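Acyl-CoA dehydrogenase (Geobacillus kaustophilus, PDB 2PG0) is a flavoprotein that uses FAD to dehydrogenate acyl chains, probably placing a double bond between their alpha and beta carbons. Local coordinates at residues V319-W327 against K376-D384. Residues are numbered along the deposited sequence; the frame is centred on the assembly and turned at random.
Sequences VTEVSMAKW and KTIIARQLD
A knob-into-hole contact joins two helices of the acyl-CoA dehydrogenase C-terminal domain where Ile379 inserts among Thr320, Ser323, Met324 and Trp327. The helical segments run roughly antiparallel (148°), their axes approaching to 9.0 Å. Ile379 CG1, anti to its own carbonyl carbon, carries CD1 into the hole; this methyl lies 3.8 Å from Met324 CG and, near the indole plane, 3.5 Å from Trp327 NE1 at the pyrrole edge. The six-membered ring receives a different partner: the extended Lys376 chain crosses it at about a right angle, with CE 3.6 Å from the ring centroid, a CH-pi contact, and NZ over the same face at 4.3 Å, a cation-pi contact. Both polar ends turn to the second subunit, Lys376 NZ in a salt bridge with Glu293 of the second subunit and Trp327 NE1 in a hydrogen bond with Thr296 of that subunit, tying this helical bundle of the acyl-CoA dehydrogenase fold into the tetramer. A leucine in place of Trp327 would probably leave the lysine methylene without its aromatic platform and Thr296 of the second subunit without its indole donor. Toward the start of helix 319-343 the contacts become mixed. Ile378 CG2 packs 3.9 Å from Val319 CG1 and also touches Ser323 OG, which donates to Val319 O one turn back. At the exposed margin, Gln382 bends at chi2 (-79°) and folds back along Thr320, bringing NE2 within 3.2 Å of Thr320 OG1, to which it donates with the acceptor close to the amide plane and an N-H...O angle of 152°.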
loop_
_atom_site.group_PDB
_atom_site.type_symbol
_atom_site.label_atom_id
_atom_site.label_comp_id
_atom_site.label_asym_id
_atom_site.label_seq_id
_atom_site.Cartn_x
_atom_site.Cartn_y
_atom_site.Cartn_z
ATOM N N VAL A 319 23.700 -10.681 8.975
ATOM C CA VAL A 319 23.476 -9.237 9.005
ATOM C C VAL A 319 22.290 -8.819 8.122
ATOM O O VAL A 319 21.418 -8.054 8.553
ATOM C CB VAL A 319 24.778 -8.485 8.584
ATOM C CG1 VAL A 319 24.554 -6.982 8.516
ATOM C CG2 VAL A 319 25.914 -8.810 9.562
ATOM N N THR A 320 22.258 -9.336 6.895
ATOM C CA THR A 320 21.188 -9.000 5.944
ATOM C C THR A 320 19.821 -9.451 6.447
ATOM O O THR A 320 18.870 -8.671 6.476
ATOM C CB THR A 320 21.448 -9.632 4.565
ATOM O OG1 THR A 320 22.707 -9.162 4.066
ATOM C CG2 THR A 320 20.342 -9.259 3.577
ATOM N N GLU A 321 19.742 -10.713 6.858
ATOM C CA GLU A 321 18.469 -11.319 7.204
ATOM C C GLU A 321 17.854 -10.719 8.473
ATOM O O GLU A 321 16.635 -10.572 8.566
ATOM C CB GLU A 321 18.616 -12.845 7.305
ATOM C CG GLU A 321 18.944 -13.529 5.975
ATOM C CD GLU A 321 20.427 -13.499 5.584
ATOM O OE1 GLU A 321 21.273 -12.929 6.316
ATOM O OE2 GLU A 321 20.748 -14.050 4.507
ATOM N N VAL A 322 18.696 -10.371 9.444
ATOM C CA VAL A 322 18.201 -9.761 10.677
ATOM C C VAL A 322 17.714 -8.324 10.423
ATOM O O VAL A 322 16.752 -7.874 11.037
ATOM C CB VAL A 322 19.239 -9.840 11.844
ATOM C CG1 VAL A 322 20.378 -8.831 11.675
ATOM C CG2 VAL A 322 18.546 -9.624 13.168
ATOM N N SER A 323 18.372 -7.623 9.499
ATOM C CA SER A 323 17.952 -6.275 9.100
ATOM C C SER A 323 16.610 -6.317 8.371
ATOM O O SER A 323 15.740 -5.470 8.613
ATOM C CB SER A 323 19.028 -5.607 8.240
ATOM O OG SER A 323 20.236 -5.474 8.982
ATOM N N MET A 324 16.455 -7.314 7.495
ATOM C CA MET A 324 15.173 -7.629 6.849
ATOM C C MET A 324 14.077 -7.893 7.880
ATOM O O MET A 324 12.999 -7.283 7.842
ATOM C CB MET A 324 15.331 -8.869 5.951
ATOM C CG MET A 324 16.065 -8.613 4.633
ATOM S SD MET A 324 16.292 -10.102 3.626
ATOM C CE MET A 324 16.940 -9.341 2.128
ATOM N N ALA A 325 14.360 -8.811 8.801
ATOM C CA ALA A 325 13.417 -9.172 9.855
ATOM C C ALA A 325 13.000 -7.941 10.670
ATOM O O ALA A 325 11.808 -7.690 10.856
ATOM C CB ALA A 325 14.024 -10.259 10.756
ATOM N N LYS A 326 13.982 -7.149 11.095
ATOM C CA LYS A 326 13.720 -5.968 11.921
ATOM C C LYS A 326 12.789 -4.954 11.248
ATOM O O LYS A 326 11.787 -4.566 11.835
ATOM C CB LYS A 326 15.034 -5.308 12.346
ATOM C CG LYS A 326 14.911 -4.341 13.531
ATOM C CD LYS A 326 14.443 -2.963 13.056
ATOM C CE LYS A 326 14.433 -1.958 14.178
ATOM N NZ LYS A 326 13.865 -0.657 13.765
ATOM N N TRP A 327 13.112 -4.511 10.033
ATOM C CA TRP A 327 12.288 -3.480 9.414
ATOM C C TRP A 327 10.923 -4.010 8.988
ATOM O O TRP A 327 9.903 -3.371 9.246
ATOM C CB TRP A 327 13.021 -2.725 8.278
ATOM C CG TRP A 327 12.904 -3.319 6.895
ATOM C CD1 TRP A 327 13.833 -4.081 6.249
ATOM C CD2 TRP A 327 11.799 -3.176 5.984
ATOM N NE1 TRP A 327 13.375 -4.435 5.000
ATOM C CE2 TRP A 327 12.128 -3.894 4.812
ATOM C CE3 TRP A 327 10.563 -2.523 6.054
ATOM C CZ2 TRP A 327 11.265 -3.974 3.715
ATOM C CZ3 TRP A 327 9.699 -2.598 4.959
ATOM C CH2 TRP A 327 10.057 -3.324 3.806
ATOM N N LYS A 376 17.189 -0.634 5.698
ATOM C CA LYS A 376 17.193 -0.671 4.231
ATOM C C LYS A 376 18.556 -0.260 3.645
ATOM O O LYS A 376 18.992 -0.805 2.628
ATOM C CB LYS A 376 16.047 0.170 3.678
ATOM C CG LYS A 376 14.673 -0.411 4.025
ATOM C CD LYS A 376 13.539 0.490 3.569
ATOM C CE LYS A 376 12.209 0.018 4.153
ATOM N NZ LYS A 376 11.100 0.944 3.785
ATOM N N THR A 377 19.228 0.677 4.308
ATOM C CA THR A 377 20.583 1.099 3.927
ATOM C C THR A 377 21.547 -0.089 4.013
ATOM O O THR A 377 22.318 -0.337 3.085
ATOM C CB THR A 377 21.074 2.271 4.805
ATOM O OG1 THR A 377 20.239 3.416 4.587
ATOM C CG2 THR A 377 22.527 2.643 4.484
ATOM N N ILE A 378 21.476 -0.821 5.124
ATOM C CA ILE A 378 22.321 -1.993 5.356
ATOM C C ILE A 378 22.041 -3.064 4.308
ATOM O O ILE A 378 22.975 -3.644 3.737
ATOM C CB ILE A 378 22.150 -2.539 6.812
ATOM C CG1 ILE A 378 22.749 -1.550 7.817
ATOM C CG2 ILE A 378 22.792 -3.926 6.969
ATOM C CD1 ILE A 378 22.269 -1.755 9.248
ATOM N N ILE A 379 20.759 -3.304 4.027
ATOM C CA ILE A 379 20.386 -4.314 3.038
ATOM C C ILE A 379 20.955 -3.956 1.656
ATOM O O ILE A 379 21.540 -4.806 0.989
ATOM C CB ILE A 379 18.851 -4.534 2.975
ATOM C CG1 ILE A 379 18.344 -5.150 4.285
ATOM C CG2 ILE A 379 18.459 -5.439 1.774
ATOM C CD1 ILE A 379 16.837 -4.943 4.524
ATOM N N ALA A 380 20.777 -2.699 1.247
ATOM C CA ALA A 380 21.256 -2.226 -0.058
ATOM C C ALA A 380 22.775 -2.400 -0.176
ATOM O O ALA A 380 23.281 -2.817 -1.221
ATOM C CB ALA A 380 20.859 -0.781 -0.276
ATOM N N ARG A 381 23.486 -2.109 0.910
ATOM C CA ARG A 381 24.935 -2.287 0.952
ATOM C C ARG A 381 25.304 -3.752 0.721
ATOM O O ARG A 381 26.219 -4.048 -0.046
ATOM C CB ARG A 381 25.514 -1.780 2.280
ATOM C CG ARG A 381 27.035 -1.729 2.296
ATOM C CD ARG A 381 27.583 -1.341 3.658
ATOM N NE ARG A 381 29.046 -1.385 3.655
ATOM C CZ ARG A 381 29.774 -2.471 3.919
ATOM N NH1 ARG A 381 29.188 -3.624 4.232
ATOM N NH2 ARG A 381 31.100 -2.399 3.881
ATOM N N GLN A 382 24.578 -4.659 1.370
ATOM C CA GLN A 382 24.811 -6.104 1.222
ATOM C C GLN A 382 24.400 -6.644 -0.157
ATOM O O GLN A 382 24.866 -7.703 -0.579
ATOM C CB GLN A 382 24.090 -6.881 2.332
ATOM C CG GLN A 382 24.484 -6.484 3.760
ATOM C CD GLN A 382 25.801 -7.084 4.211
ATOM O OE1 GLN A 382 26.787 -6.370 4.392
ATOM N NE2 GLN A 382 25.824 -8.403 4.396
ATOM N N LEU A 383 23.535 -5.917 -0.862
ATOM C CA LEU A 383 23.123 -6.311 -2.213
ATOM C C LEU A 383 24.174 -5.980 -3.265
ATOM O O LEU A 383 24.065 -6.431 -4.406
ATOM C CB LEU A 383 21.798 -5.643 -2.609
ATOM C CG LEU A 383 20.492 -6.174 -2.017
ATOM C CD1 LEU A 383 19.367 -5.196 -2.345
ATOM C CD2 LEU A 383 20.175 -7.569 -2.547
ATOM N N ASP A 384 25.170 -5.180 -2.881
ATOM C CA ASP A 384 26.216 -4.711 -3.796
ATOM C C ASP A 384 25.635 -3.925 -4.982
ATOM O O ASP A 384 25.289 -4.501 -6.020
ATOM C CB ASP A 384 27.084 -5.884 -4.271
ATOM C CG ASP A 384 28.207 -5.450 -5.194
ATOM O OD1 ASP A 384 28.772 -4.357 -4.984
ATOM O OD2 ASP A 384 28.524 -6.214 -6.132
#